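Local coordinates for uncharacterized bacterial lipoprotein (Bacteroides thetaiotaomicron VPI-5482, PDB 3GF6), which is of unknown function but is a predominantly beta-stranded bacterial lipoprotein with a DUF3845 domain, at residues Thr164-Phe168 with Arg169-Thr173. Residues are numbered along the deposited sequence; the frame is centred on the assembly and turned at random. Where two conformers were deposited one is given.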
ATOM      1  N   THR A 164      14.401   3.593  -4.061  1.00 11.91           N
ATOM      2  CA  THR A 164      15.818   3.341  -4.191  0.50 12.87           C
ATOM      3  C   THR A 164      16.251   2.297  -3.180  1.00 14.11           C
ATOM      4  O   THR A 164      15.949   2.427  -1.994  1.00 13.39           O
ATOM      5  CB  THR A 164      16.621   4.624  -3.891  0.50 13.37           C
ATOM      6  OG1 THR A 164      16.204   5.693  -4.760  0.50 11.27           O
ATOM      7  CG2 THR A 164      18.086   4.359  -4.056  0.50  5.64           C
ATOM      8  N   PHE A 165      16.970   1.281  -3.641  1.00 12.86           N
ATOM      9  CA  PHE A 165      17.444   0.232  -2.742  1.00 13.48           C
ATOM     10  C   PHE A 165      18.875   0.469  -2.372  1.00 16.36           C
ATOM     11  O   PHE A 165      19.618   1.054  -3.157  1.00 13.68           O
ATOM     12  CB  PHE A 165      17.381  -1.121  -3.427  1.00 14.64           C
ATOM     13  CG  PHE A 165      16.003  -1.596  -3.712  1.00 15.14           C
ATOM     14  CD1 PHE A 165      15.396  -1.320  -4.937  1.00 17.37           C
ATOM     15  CD2 PHE A 165      15.334  -2.374  -2.795  1.00 14.87           C
ATOM     16  CE1 PHE A 165      14.144  -1.804  -5.227  1.00 21.32           C
ATOM     17  CE2 PHE A 165      14.079  -2.859  -3.069  1.00 18.19           C
ATOM     18  CZ  PHE A 165      13.475  -2.574  -4.281  1.00 20.02           C
ATOM     19  N   ASP A 166      19.279   0.003  -1.189  1.00 14.28           N
ATOM     20  CA  ASP A 166      20.683  -0.054  -0.844  1.00 14.49           C
ATOM     21  C   ASP A 166      21.329  -1.241  -1.587  1.00 15.13           C
ATOM     22  O   ASP A 166      20.640  -1.980  -2.302  1.00 13.64           O
ATOM     23  CB  ASP A 166      20.883  -0.159   0.665  1.00 17.05           C
ATOM     24  CG  ASP A 166      20.472  -1.527   1.221  1.00 21.69           C
ATOM     25  OD1 ASP A 166      19.535  -2.114   0.672  1.00 17.29           O
ATOM     26  OD2 ASP A 166      21.113  -2.016   2.173  1.00 29.70           O
ATOM     27  N   SER A 167      22.646  -1.394  -1.434  1.00 18.06           N
ATOM     28  CA  SER A 167      23.386  -2.403  -2.188  0.50 17.77           C
ATOM     29  C   SER A 167      22.881  -3.824  -1.958  1.00 18.74           C
ATOM     30  O   SER A 167      22.914  -4.630  -2.883  1.00 19.64           O
ATOM     31  CB  SER A 167      24.903  -2.313  -1.940  0.50 18.20           C
ATOM     32  OG  SER A 167      25.290  -2.801  -0.674  0.50 12.79           O
ATOM     33  N   PHE A 168      22.418  -4.139  -0.747  1.00 16.25           N
ATOM     34  CA  PHE A 168      21.972  -5.486  -0.445  1.00 16.91           C
ATOM     35  C   PHE A 168      20.447  -5.663  -0.539  1.00 12.49           C
ATOM     36  O   PHE A 168      19.932  -6.717  -0.252  1.00 12.44           O
ATOM     37  CB  PHE A 168      22.444  -5.898   0.959  1.00 17.15           C
ATOM     38  CG  PHE A 168      23.930  -5.948   1.113  1.00 23.88           C
ATOM     39  CD1 PHE A 168      24.609  -7.107   0.842  1.00 21.69           C
ATOM     40  CD2 PHE A 168      24.642  -4.839   1.548  1.00 26.39           C
ATOM     41  CE1 PHE A 168      25.990  -7.176   0.973  1.00 27.94           C
ATOM     42  CE2 PHE A 168      26.018  -4.893   1.686  1.00 30.58           C
ATOM     43  CZ  PHE A 168      26.691  -6.074   1.385  1.00 23.49           C
ATOM     44  N   ARG A 169      19.723  -4.662  -0.996  1.00 12.94           N
ATOM     45  CA  ARG A 169      18.246  -4.715  -0.956  1.00 14.44           C
ATOM     46  C   ARG A 169      17.707  -5.058   0.439  1.00 14.38           C
ATOM     47  O   ARG A 169      16.700  -5.779   0.597  1.00 12.74           O
ATOM     48  CB  ARG A 169      17.712  -5.697  -2.023  1.00 14.98           C
ATOM     49  CG  ARG A 169      17.940  -5.173  -3.432  1.00 18.32           C
ATOM     50  CD  ARG A 169      17.494  -6.197  -4.458  1.00 14.28           C
ATOM     51  NE  ARG A 169      16.051  -6.432  -4.388  1.00 11.92           N
ATOM     52  CZ  ARG A 169      15.129  -5.991  -5.249  1.00 12.59           C
ATOM     53  NH1 ARG A 169      15.438  -5.222  -6.298  1.00 17.33           N
ATOM     54  NH2 ARG A 169      13.857  -6.356  -5.066  1.00 14.78           N
ATOM     55  N   ARG A 170      18.363  -4.494   1.446  1.00 11.80           N
ATOM     56  CA  ARG A 170      17.832  -4.504   2.817  1.00 13.83           C
ATOM     57  C   ARG A 170      16.886  -3.342   3.071  1.00 12.59           C
ATOM     58  O   ARG A 170      16.125  -3.385   4.029  1.00 13.08           O
ATOM     59  CB  ARG A 170      18.965  -4.457   3.841  1.00 16.60           C
ATOM     60  CG  ARG A 170      19.778  -5.769   3.927  1.00 18.72           C
ATOM     61  CD  ARG A 170      21.124  -5.534   4.559  1.00 25.14           C
ATOM     62  NE  ARG A 170      22.024  -6.664   4.323  1.00 30.92           N
ATOM     63  CZ  ARG A 170      23.336  -6.644   4.549  1.00 34.05           C
ATOM     64  NH1 ARG A 170      23.928  -5.540   4.998  1.00 29.71           N
ATOM     65  NH2 ARG A 170      24.071  -7.729   4.294  1.00 36.43           N
ATOM     66  N   THR A 171      16.986  -2.285   2.262  1.00 14.47           N
ATOM     67  CA  THR A 171      16.154  -1.098   2.412  1.00 11.52           C
ATOM     68  C   THR A 171      15.603  -0.623   1.087  1.00 12.28           C
ATOM     69  O   THR A 171      16.199  -0.855   0.024  1.00 11.23           O
ATOM     70  CB  THR A 171      16.918   0.092   3.078  1.00 15.33           C
ATOM     71  OG1 THR A 171      17.954   0.567   2.214  1.00 16.22           O
ATOM     72  CG2 THR A 171      17.531  -0.324   4.382  1.00 17.19           C
ATOM     73  N   CYS A 172      14.431  -0.013   1.148  1.00 11.30           N
ATOM     74  CA  CYS A 172      13.839   0.638   0.010  1.00 11.75           C
ATOM     75  C   CYS A 172      13.272   1.962   0.499  1.00 13.10           C
ATOM     76  O   CYS A 172      12.352   1.971   1.354  1.00 11.81           O
ATOM     77  CB  CYS A 172      12.740  -0.227  -0.615  1.00 13.25           C
ATOM     78  SG  CYS A 172      12.012   0.502  -2.115  1.00 15.63           S
ATOM     79  N   THR A 173      13.801   3.058  -0.069  1.00 12.24           N
ATOM     80  CA  THR A 173      13.459   4.434   0.316  1.00  9.51           C
ATOM     81  C   THR A 173      12.641   5.019  -0.804  1.00 12.62           C
ATOM     82  O   THR A 173      13.093   5.030  -1.960  1.00 12.77           O
ATOM     83  CB  THR A 173      14.743   5.252   0.549  1.00 11.34           C
ATOM     84  OG1 THR A 173      15.565   4.559   1.492  1.00 15.13           O
ATOM     85  CG2 THR A 173      14.463   6.667   1.032  1.00 12.30           C
TER
HETATM   86  O   HOH W   1      17.157   2.609   0.506  1.00 11.51           O
HETATM   87  O   HOH W   2      13.739   7.485  -3.375  1.00 49.52           O
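The beta hairpin joining strand 163-165 to strand 171-183 is registered by T164 and T173, an antiparallel hydrogen-bonded pair: T164 N reaches T173 O at 2.9 Å, and T173 N returns a bond to T164 O. One residue nearer the turn, F165 and C172 form a non-hydrogen-bonded pair, and the F165 ring is covered on both faces. C172 SG lies 4.2 Å from the ring centroid over one face, a sulfur-aromatic contact; over the opposite face the R169 guanidinium stacks with its plane tilted 18°, CZ 4.1 Å from the centroid, a cation-pi geometry. The R169 chain bends at chi3 to bring the group there, and NE donates to I131 O of strand 129-139. With F165 replaced by alanine, the R169 guanidinium is likely to lose its flat partner and C172 SG its aromatic neighbour.

A turn from D166 to R169, type I by the near-helical backbone of S167 and F168 and closed by R169 N to D166 O at 3.1 Å, begins the reversal, which R169, in the left-handed region, and R170 complete. D166 CG sits between its own N and carbonyl carbon (chi1 71°), which brings OD1 to the backbone N-H groups of R170 and T171; T171 N meets OD1 from above the carboxylate plane at 3.0 Å, while R170 N adds a weak bond. At the hairpin's outer end the extended R170 chain runs alongside F168, its guanidinium stacked over the ring face only 3° from parallel in a second cation-pi contact, with R170 CZ 3.9 Å from the F168 ring centroid.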